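Local coordinates for hypothetical protein (Legionella pneumophila subsp. pneumophila, PDB 4KH9) that is of unknown function but binds calcium and is built of three domains, the second and third of them related to immunoglobulin-like E-set domains, at residues 20-25 and 292-296; 47-51 and 62-66; 164-168 and 240-244; 264-270 and 356-361. One frame throughout, in Å; residues are numbered along the deposited sequence.

Contact 1 of 4, residues 20-25 and 292-296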
# COMPACT_ATOMS: atom_id res chain seq x y z
N LEU A 20 -16.72 7.83 -18.88
CA LEU A 20 -17.02 8.81 -17.83
C LEU A 20 -18.07 9.81 -18.27
O LEU A 20 -18.22 10.13 -19.45
CB LEU A 20 -15.75 9.55 -17.37
CG LEU A 20 -14.66 8.71 -16.69
CD1 LEU A 20 -13.39 9.51 -16.53
CD2 LEU A 20 -15.13 8.17 -15.34
N SER A 21 -18.80 10.33 -17.29
CA SER A 21 -19.83 11.33 -17.51
C SER A 21 -19.25 12.61 -18.12
O SER A 21 -18.11 13.01 -17.79
CB SER A 21 -20.54 11.66 -16.21
OG SER A 21 -21.33 12.81 -16.42
N ARG A 22 -20.03 13.25 -19.00
CA ARG A 22 -19.71 14.49 -19.69
C ARG A 22 -20.55 15.63 -19.10
O ARG A 22 -20.54 16.75 -19.63
CB ARG A 22 -19.97 14.32 -21.20
CG ARG A 22 -18.74 14.41 -22.08
CD ARG A 22 -18.25 13.07 -22.57
NE ARG A 22 -17.38 13.23 -23.74
CZ ARG A 22 -16.68 12.25 -24.30
NH1 ARG A 22 -16.71 11.02 -23.79
NH2 ARG A 22 -15.91 12.50 -25.36
N GLU A 23 -21.27 15.36 -18.01
CA GLU A 23 -22.12 16.34 -17.35
C GLU A 23 -21.31 17.37 -16.59
O GLU A 23 -20.41 17.02 -15.82
CB GLU A 23 -23.11 15.66 -16.41
CG GLU A 23 -24.34 16.50 -16.14
CD GLU A 23 -25.46 15.81 -15.38
OE1 GLU A 23 -25.16 14.89 -14.59
OE2 GLU A 23 -26.62 16.27 -15.51
N ASN A 24 -21.63 18.64 -16.81
CA ASN A 24 -21.01 19.74 -16.09
C ASN A 24 -21.82 19.92 -14.82
O ASN A 24 -22.98 20.33 -14.90
CB ASN A 24 -20.94 21.02 -16.96
CG ASN A 24 -20.14 22.14 -16.35
OD1 ASN A 24 -20.16 22.38 -15.15
ND2 ASN A 24 -19.47 22.91 -17.19
N LEU A 25 -21.26 19.53 -13.66
CA LEU A 25 -21.98 19.60 -12.39
C LEU A 25 -21.26 20.39 -11.34
O LEU A 25 -20.04 20.28 -11.17
CB LEU A 25 -22.22 18.18 -11.83
CG LEU A 25 -23.09 17.27 -12.67
CD1 LEU A 25 -22.80 15.81 -12.38
CD2 LEU A 25 -24.57 17.63 -12.55
N ALA A 292 -7.71 13.85 -22.06
CA ALA A 292 -9.17 13.98 -22.07
C ALA A 292 -9.76 13.08 -20.99
O ALA A 292 -9.53 11.86 -20.99
CB ALA A 292 -9.72 13.63 -23.46
N SER A 293 -10.45 13.68 -20.01
CA SER A 293 -11.01 12.91 -18.90
C SER A 293 -12.01 13.75 -18.15
O SER A 293 -12.21 14.91 -18.47
CB SER A 293 -9.90 12.45 -17.95
OG SER A 293 -10.35 11.51 -16.99
N ARG A 294 -12.61 13.15 -17.12
CA ARG A 294 -13.50 13.87 -16.22
C ARG A 294 -12.69 14.31 -15.01
O ARG A 294 -12.03 13.50 -14.35
CB ARG A 294 -14.71 13.03 -15.82
CG ARG A 294 -15.71 13.81 -14.98
CD ARG A 294 -16.93 12.98 -14.68
NE ARG A 294 -17.92 13.77 -13.95
CZ ARG A 294 -18.69 14.71 -14.48
NH1 ARG A 294 -18.57 15.04 -15.77
NH2 ARG A 294 -19.55 15.37 -13.73
N TYR A 295 -12.75 15.60 -14.71
CA TYR A 295 -12.00 16.18 -13.60
C TYR A 295 -12.92 16.91 -12.65
O TYR A 295 -13.94 17.50 -13.07
CB TYR A 295 -10.95 17.17 -14.13
CG TYR A 295 -9.88 16.54 -14.99
CD1 TYR A 295 -8.72 16.02 -14.44
CD2 TYR A 295 -10.02 16.49 -16.37
CE1 TYR A 295 -7.73 15.43 -15.23
CE2 TYR A 295 -9.03 15.92 -17.18
CZ TYR A 295 -7.88 15.41 -16.61
OH TYR A 295 -6.92 14.81 -17.38
N ALA A 296 -12.55 16.93 -11.36
CA ALA A 296 -13.31 17.67 -10.37
C ALA A 296 -12.42 18.61 -9.65
O ALA A 296 -11.37 18.22 -9.15
CB ALA A 296 -14.00 16.74 -9.39

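Contact 2 of 4, residues 47-51 and 62-66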
# COMPACT_ATOMS: atom_id res chain seq x y z
N TYR A 47 5.74 -9.34 11.91
CA TYR A 47 6.24 -10.32 12.87
C TYR A 47 6.32 -11.69 12.19
O TYR A 47 6.13 -12.72 12.81
CB TYR A 47 5.30 -10.36 14.11
CG TYR A 47 5.29 -9.08 14.92
CD1 TYR A 47 4.58 -7.96 14.49
CD2 TYR A 47 5.95 -9.00 16.15
CE1 TYR A 47 4.59 -6.77 15.23
CE2 TYR A 47 5.97 -7.82 16.88
CZ TYR A 47 5.27 -6.72 16.43
OH TYR A 47 5.29 -5.56 17.17
N GLY A 48 6.53 -11.69 10.89
CA GLY A 48 6.62 -12.94 10.15
C GLY A 48 7.15 -12.69 8.77
O GLY A 48 7.75 -11.63 8.50
N TYR A 49 6.96 -13.66 7.91
CA TYR A 49 7.41 -13.55 6.53
C TYR A 49 6.48 -14.35 5.61
O TYR A 49 5.70 -15.20 6.08
CB TYR A 49 8.88 -13.98 6.35
CG TYR A 49 9.13 -15.47 6.56
CD1 TYR A 49 9.41 -15.99 7.82
CD2 TYR A 49 9.15 -16.35 5.47
CE1 TYR A 49 9.69 -17.34 8.01
CE2 TYR A 49 9.39 -17.71 5.65
CZ TYR A 49 9.67 -18.20 6.93
OH TYR A 49 9.97 -19.53 7.10
N LYS A 50 6.60 -14.08 4.30
CA LYS A 50 5.83 -14.78 3.26
C LYS A 50 6.75 -15.08 2.14
O LYS A 50 7.60 -14.25 1.84
CB LYS A 50 4.63 -13.95 2.74
CG LYS A 50 3.49 -13.74 3.73
CD LYS A 50 2.35 -12.95 3.11
CE LYS A 50 1.20 -12.81 4.08
NZ LYS A 50 0.20 -11.82 3.59
N GLU A 51 6.63 -16.28 1.54
CA GLU A 51 7.43 -16.61 0.37
C GLU A 51 6.70 -17.56 -0.56
O GLU A 51 5.85 -18.34 -0.12
CB GLU A 51 8.79 -17.21 0.72
CG GLU A 51 8.76 -18.56 1.44
CD GLU A 51 10.14 -19.12 1.73
OE1 GLU A 51 11.12 -18.67 1.09
OE2 GLU A 51 10.24 -20.04 2.57
N VAL A 62 11.54 -27.41 2.66
CA VAL A 62 11.57 -25.96 2.80
C VAL A 62 11.75 -25.60 4.28
O VAL A 62 11.04 -26.12 5.14
CB VAL A 62 10.25 -25.37 2.20
CG1 VAL A 62 9.97 -23.95 2.66
CG2 VAL A 62 10.30 -25.44 0.66
N ILE A 63 12.65 -24.65 4.57
CA ILE A 63 12.90 -24.21 5.94
C ILE A 63 11.80 -23.28 6.39
O ILE A 63 11.55 -22.26 5.75
CB ILE A 63 14.30 -23.55 6.09
CG1 ILE A 63 15.42 -24.61 5.88
CG2 ILE A 63 14.43 -22.80 7.46
CD1 ILE A 63 16.77 -24.04 5.49
N ILE A 64 11.16 -23.62 7.53
CA ILE A 64 10.20 -22.78 8.24
C ILE A 64 10.96 -22.34 9.49
O ILE A 64 11.24 -23.18 10.34
CB ILE A 64 8.85 -23.48 8.52
CG1 ILE A 64 8.13 -23.88 7.21
CG2 ILE A 64 7.96 -22.60 9.43
CD1 ILE A 64 6.86 -24.70 7.41
N SER A 65 11.35 -21.05 9.57
CA SER A 65 12.14 -20.55 10.69
C SER A 65 11.28 -19.73 11.64
O SER A 65 10.55 -18.83 11.22
CB SER A 65 13.32 -19.72 10.18
OG SER A 65 12.86 -18.59 9.45
N THR A 66 11.30 -20.10 12.92
CA THR A 66 10.53 -19.44 13.95
C THR A 66 11.48 -19.05 15.07
O THR A 66 12.49 -19.71 15.28
CB THR A 66 9.35 -20.33 14.43
OG1 THR A 66 9.86 -21.43 15.16
CG2 THR A 66 8.44 -20.81 13.27
O HOH W 1 9.36 -21.03 4.92

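Contact 3 of 4, residues 164-168 and 240-244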
# COMPACT_ATOMS: atom_id res chain seq x y z
N LEU A 164 9.96 -6.49 11.68
CA LEU A 164 10.49 -5.69 10.58
C LEU A 164 9.64 -4.46 10.48
O LEU A 164 8.42 -4.59 10.41
CB LEU A 164 10.47 -6.48 9.26
CG LEU A 164 11.04 -5.75 8.04
CD1 LEU A 164 12.55 -5.60 8.14
CD2 LEU A 164 10.66 -6.45 6.77
N GLU A 165 10.25 -3.28 10.47
CA GLU A 165 9.49 -2.03 10.31
C GLU A 165 9.83 -1.40 8.93
O GLU A 165 10.98 -1.29 8.59
CB GLU A 165 9.77 -1.07 11.46
CG GLU A 165 8.89 0.17 11.38
CD GLU A 165 8.98 1.08 12.59
OE1 GLU A 165 8.55 0.65 13.68
OE2 GLU A 165 9.43 2.24 12.43
N VAL A 166 8.79 -1.05 8.14
CA VAL A 166 8.95 -0.45 6.81
C VAL A 166 8.06 0.79 6.71
O VAL A 166 7.00 0.85 7.35
CB VAL A 166 8.63 -1.43 5.65
CG1 VAL A 166 9.51 -2.67 5.72
CG2 VAL A 166 7.14 -1.82 5.62
N GLU A 167 8.49 1.77 5.92
CA GLU A 167 7.70 2.98 5.64
C GLU A 167 8.27 3.73 4.44
O GLU A 167 9.44 3.57 4.14
CB GLU A 167 7.60 3.94 6.85
CG GLU A 167 8.92 4.46 7.36
CD GLU A 167 8.80 5.56 8.40
OE1 GLU A 167 8.22 6.62 8.08
OE2 GLU A 167 9.32 5.37 9.52
N THR A 168 7.45 4.57 3.77
CA THR A 168 7.94 5.41 2.67
C THR A 168 7.86 6.88 3.16
O THR A 168 7.18 7.15 4.14
CB THR A 168 7.20 5.15 1.37
OG1 THR A 168 5.82 5.44 1.52
CG2 THR A 168 7.36 3.71 0.88
N LEU A 240 5.23 -1.35 -1.43
CA LEU A 240 6.61 -1.61 -1.11
C LEU A 240 6.66 -3.02 -0.55
O LEU A 240 5.90 -3.32 0.38
CB LEU A 240 7.18 -0.58 -0.11
CG LEU A 240 8.51 -0.97 0.57
CD1 LEU A 240 9.66 -1.04 -0.47
CD2 LEU A 240 8.85 -0.04 1.73
N GLU A 241 7.47 -3.91 -1.15
CA GLU A 241 7.64 -5.29 -0.68
C GLU A 241 9.09 -5.50 -0.30
O GLU A 241 9.97 -5.19 -1.10
CB GLU A 241 7.26 -6.34 -1.76
CG GLU A 241 5.84 -6.34 -2.27
CD GLU A 241 5.54 -7.54 -3.16
OE1 GLU A 241 6.48 -8.07 -3.80
OE2 GLU A 241 4.36 -7.94 -3.22
N THR A 242 9.34 -5.97 0.88
CA THR A 242 10.72 -6.20 1.28
C THR A 242 10.84 -7.54 1.99
O THR A 242 9.89 -8.01 2.65
CB THR A 242 11.29 -5.04 2.13
OG1 THR A 242 12.62 -5.36 2.53
CG2 THR A 242 10.45 -4.72 3.33
N ASP A 243 12.03 -8.14 1.87
CA ASP A 243 12.41 -9.42 2.45
C ASP A 243 13.78 -9.28 3.05
O ASP A 243 14.70 -8.77 2.41
CB ASP A 243 12.37 -10.54 1.38
CG ASP A 243 12.15 -11.96 1.90
OD1 ASP A 243 12.02 -12.13 3.15
OD2 ASP A 243 12.11 -12.89 1.07
N VAL A 244 13.90 -9.66 4.32
CA VAL A 244 15.14 -9.54 5.06
C VAL A 244 15.51 -10.92 5.69
O VAL A 244 14.64 -11.60 6.28
CB VAL A 244 14.98 -8.44 6.12
CG1 VAL A 244 16.14 -8.40 7.11
CG2 VAL A 244 14.78 -7.06 5.47

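Contact 4 of 4, residues 264-270 and 356-361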
# COMPACT_ATOMS: atom_id res chain seq x y z
N SER A 264 -0.02 8.79 -8.85
CA SER A 264 -0.82 9.31 -9.95
C SER A 264 0.04 9.96 -11.05
O SER A 264 1.19 10.31 -10.83
CB SER A 264 -1.86 10.32 -9.45
OG SER A 264 -1.26 11.50 -8.96
N ILE A 265 -0.55 10.12 -12.22
CA ILE A 265 0.04 10.82 -13.35
C ILE A 265 -0.49 12.27 -13.30
O ILE A 265 -1.70 12.45 -13.14
CB ILE A 265 -0.29 10.08 -14.66
CG1 ILE A 265 0.42 8.70 -14.70
CG2 ILE A 265 0.08 10.91 -15.90
CD1 ILE A 265 -0.45 7.65 -15.23
N PRO A 266 0.36 13.31 -13.38
CA PRO A 266 -0.15 14.69 -13.30
C PRO A 266 -0.84 15.08 -14.61
O PRO A 266 -0.32 15.88 -15.39
CB PRO A 266 1.12 15.51 -13.03
CG PRO A 266 2.23 14.72 -13.65
CD PRO A 266 1.84 13.27 -13.51
N SER A 267 -2.02 14.48 -14.87
CA SER A 267 -2.83 14.61 -16.10
C SER A 267 -3.39 16.01 -16.31
O SER A 267 -3.83 16.34 -17.41
CB SER A 267 -3.97 13.61 -16.07
OG SER A 267 -4.63 13.62 -14.81
N ALA A 268 -3.41 16.83 -15.24
CA ALA A 268 -3.90 18.21 -15.29
C ALA A 268 -3.37 18.99 -14.10
O ALA A 268 -3.08 18.40 -13.04
CB ALA A 268 -5.43 18.24 -15.30
N SER A 269 -3.20 20.31 -14.28
CA SER A 269 -2.68 21.17 -13.23
C SER A 269 -3.45 22.48 -13.15
O SER A 269 -3.91 22.99 -14.16
CB SER A 269 -1.21 21.48 -13.48
OG SER A 269 -0.43 20.30 -13.38
N LEU A 270 -3.58 23.01 -11.93
CA LEU A 270 -4.17 24.33 -11.66
C LEU A 270 -3.06 25.38 -11.80
O LEU A 270 -1.93 25.14 -11.33
CB LEU A 270 -4.81 24.39 -10.27
CG LEU A 270 -5.88 23.35 -9.93
CD1 LEU A 270 -6.30 23.49 -8.49
CD2 LEU A 270 -7.10 23.46 -10.86
N GLN A 356 -8.47 8.24 -13.16
CA GLN A 356 -7.47 7.65 -12.28
C GLN A 356 -8.02 7.39 -10.89
O GLN A 356 -7.47 6.55 -10.18
CB GLN A 356 -6.25 8.57 -12.16
CG GLN A 356 -5.37 8.60 -13.40
CD GLN A 356 -4.15 9.42 -13.13
OE1 GLN A 356 -3.21 8.98 -12.46
NE2 GLN A 356 -4.16 10.66 -13.58
N LEU A 357 -9.06 8.13 -10.49
CA LEU A 357 -9.65 8.15 -9.16
C LEU A 357 -8.54 8.55 -8.18
O LEU A 357 -8.37 7.95 -7.12
CB LEU A 357 -10.34 6.81 -8.80
CG LEU A 357 -11.63 6.51 -9.55
CD1 LEU A 357 -12.01 5.04 -9.41
CD2 LEU A 357 -12.78 7.38 -9.04
N LYS A 358 -7.76 9.55 -8.61
CA LYS A 358 -6.67 10.15 -7.84
C LYS A 358 -6.72 11.68 -7.92
O LYS A 358 -7.17 12.25 -8.92
CB LYS A 358 -5.29 9.68 -8.38
CG LYS A 358 -5.00 8.19 -8.34
CD LYS A 358 -4.63 7.67 -6.95
CE LYS A 358 -4.66 6.16 -6.90
NZ LYS A 358 -4.57 5.68 -5.50
N THR A 359 -6.23 12.33 -6.85
CA THR A 359 -5.99 13.77 -6.81
C THR A 359 -4.73 13.95 -7.66
O THR A 359 -3.73 13.26 -7.40
CB THR A 359 -5.87 14.26 -5.35
OG1 THR A 359 -7.12 14.09 -4.72
CG2 THR A 359 -5.48 15.72 -5.24
N VAL A 360 -4.80 14.77 -8.73
CA VAL A 360 -3.63 14.91 -9.62
C VAL A 360 -2.89 16.24 -9.36
O VAL A 360 -1.70 16.36 -9.71
CB VAL A 360 -3.99 14.73 -11.10
CG1 VAL A 360 -4.41 13.29 -11.36
CG2 VAL A 360 -5.08 15.71 -11.57
N TYR A 361 -3.56 17.18 -8.68
CA TYR A 361 -3.03 18.48 -8.30
C TYR A 361 -3.66 18.91 -7.01
O TYR A 361 -4.88 18.81 -6.86
CB TYR A 361 -3.23 19.56 -9.38
CG TYR A 361 -2.51 20.86 -9.08
CD1 TYR A 361 -3.05 21.79 -8.18
CD2 TYR A 361 -1.28 21.15 -9.64
CE1 TYR A 361 -2.36 22.94 -7.83
CE2 TYR A 361 -0.59 22.33 -9.32
CZ TYR A 361 -1.14 23.22 -8.41
OH TYR A 361 -0.48 24.39 -8.08

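Contact 1 of 4, residues 20-25 and 292-296
The backbone oxygen of Glu23 is gripped by both terminal nitrogens of Arg294: NH1 of the arginine lies 2.7 Å and NH2 2.8 Å from Glu23 O. Both bonds are bent, the N-H...O angle at NH1 being 146°, as follows when the outer end of a guanidinium is aimed at a single atom. The oxygen sits in the guanidinium plane, while the two nitrogens reach it from opposite faces of the carbonyl plane, each slightly tilted. Arg294 NH1 also donates to Ser21 O, 2.9 Å away, but stands high above that carbonyl's plane and off its lone pairs.

One arginine thus spans two carbonyls of the loop that leads into strand 25-29. That strand edges the five-stranded antiparallel sheet of the C-terminal, E-set-related domain, and strand 312-322 separates it from strand 293-302. Arg294 reaches past Ala319 of the intervening strand because its CG is anti to the backbone N (chi1 -175°) and the chain stays extended as far as NE.

The loop is bent by an ST turn, in which Ser21 OG accepts from Glu23 N at 3.0 Å. The same hydroxyl lies over one guanidinium face, 3.6 Å from Arg294 NH1. At the root of the arginine, Leu20 CD1 packs 3.8 Å from Arg294 CB and also touches the hydroxyl of Ser293, which is bonded to Asp353. At the far end Leu25 crosses the arginine obliquely, its CD1 3.5 Å from Arg294 NH2, and its backbone pairs with Ala319.

Contact 2 of 4, residues 47-51 and 62-66
Two different antiparallel sheets of the N-terminal domain face each other here, through strand 48-54 of one and strand 62-65 of the other. The axes of their short segments approach to 9.4 Å and run nearly antiparallel, at 161°, too far apart for backbone pairing, so side chains and a water fill the interval. Tyr49 is the main crosspiece. With CG set between its backbone N and carbonyl carbon (chi1 68°), the ring projects to the second strand, where its OH accepts a fairly long bond of 3.2 Å from Ser65 N. The N-H...O angle of 161° supports the assignment. Ser65 O lies at the ring edge, 3.6 Å from Tyr49 CE1.

A single water completes the bridge. It accepts from Tyr49 OH at 2.7 Å and donates both to Glu51 OE2 at 2.7 Å and to Ile63 O at 2.6 Å. The phenol oxygen thus accepts a hydrogen bond from Ser65 N and donates one to the water, which sets the direction of its O-H. Glu51 OE2 also rests 3.9 Å from Val62 CG1, while OE1 of the same carboxylate forms a salt bridge with Arg254.

Helix 55-60 links the two strands in sequence. Strand 150-156 pairs with Tyr49 and Glu51, strand 135-140 backs Ile64, and strand 251-264 of the central domain lies against Tyr49 and Ser65, with a calcium ion about 9 Å from the Glu51 side chain.

Contact 3 of 4, residues 164-168 and 240-244
Leu164 lays its two methyl groups over different residues of strand 238-248: CD1 packs 3.8 Å from Val244 CG2, and CD2 points at the methyl of Thr242, tip to tip in the conformer given. CG lies anti to the backbone N (chi1 -178°), which carries the isobutyl group across, and chi2 of 71° turns one methyl to each partner.

This is packing between the two layers of a beta sandwich, consistent with the E-set relationship of the central domain. The short strand axes stand 8.6 Å apart at 151°, and no hydrogen bond passes between the segments. Strand 163-168 pairs instead with strands 44-46 and 178-186, whereas strand 238-248 pairs with 196-202 and 251-264. Leu164, Val166 and Thr168 face Val244, Thr242 and Leu240 in matching order, with the apolar branches inward.

The threonines keep their hydroxyls for other partners. Thr242 OG1 bonds the backbone oxygen of Asp198, a calcium-binding residue, and Thr168 OG1 bonds Asn42 and Ser170. Val166 and Thr242 slide past each other, their methyls closer than usual contact, a doubtful tightness since Thr242 has two conformers.

At the other end, Leu240 CD2 is shared, lying 4.1 Å from Thr168 CG2 and 4.2 Å from Val166 CB.

Contact 4 of 4, residues 264-270 and 356-361
The side-chain amide of Gln356 closes a cyclic pair of hydrogen bonds with the backbone N and O of Ile265, taking the part that a residue of a neighbouring strand would. Ile265 N donates to Gln356 OE1 at 2.9 Å, with an N-H...O angle of 177°. Gln356 NE2 returns a bond to Ile265 O at 3.1 Å, almost equally straight at 174°. Each donor lies in the acceptor's carbonyl plane on a lone pair, so the amide can hardly turn about its last torsion.

Ile265 O also accepts from Ser267 N at 2.7 Å, closing an inverse gamma turn centred on Pro266. Asp353 binds both Gln356 NE2 and Ser267 OG. A G1 beta bulge at Leu357 and Lys358 and a classic bulge at Val360 and Tyr361 kink the opposing chain.

Further along, Leu270 lies across the Tyr361 ring, its CB 4.1 Å from the ring centroid in a CH-pi contact. This joins strand 268-278 of one C-terminal-domain sheet to strand 358-368 of the other, consistent with an E-set-like sandwich. The phenol OH bonds Pro5 O.

Leu270 N is buried over a ring face without a hydrogen-bond partner in the model; the pi electrons may partly offset that loss, while two nearly straight bonds hold the linker at Ile265 against the Gln356 amide.

In the fold
From the N terminus, residues 20-25 open the loop that contact 1 closes 267 residues later, bringing the start of the chain onto the C-terminal domain. Contacts 2 and 3 nest inside it in series. Contact 2 closes a short loop, through helix 55-60, between two sheets of the N-terminal domain, and contact 3 closes a loop within the central domain, about 15 Å from it between centres. Contact 4 opens at 264-270, before contact 1 has closed, and closes after it, so these two cross. They also touch: Tyr295 packs on Ser267 and Ala268. Through 356-361, contact 4 ties the linker leaving the central domain to the C-terminal sheet that contact 1 also reaches.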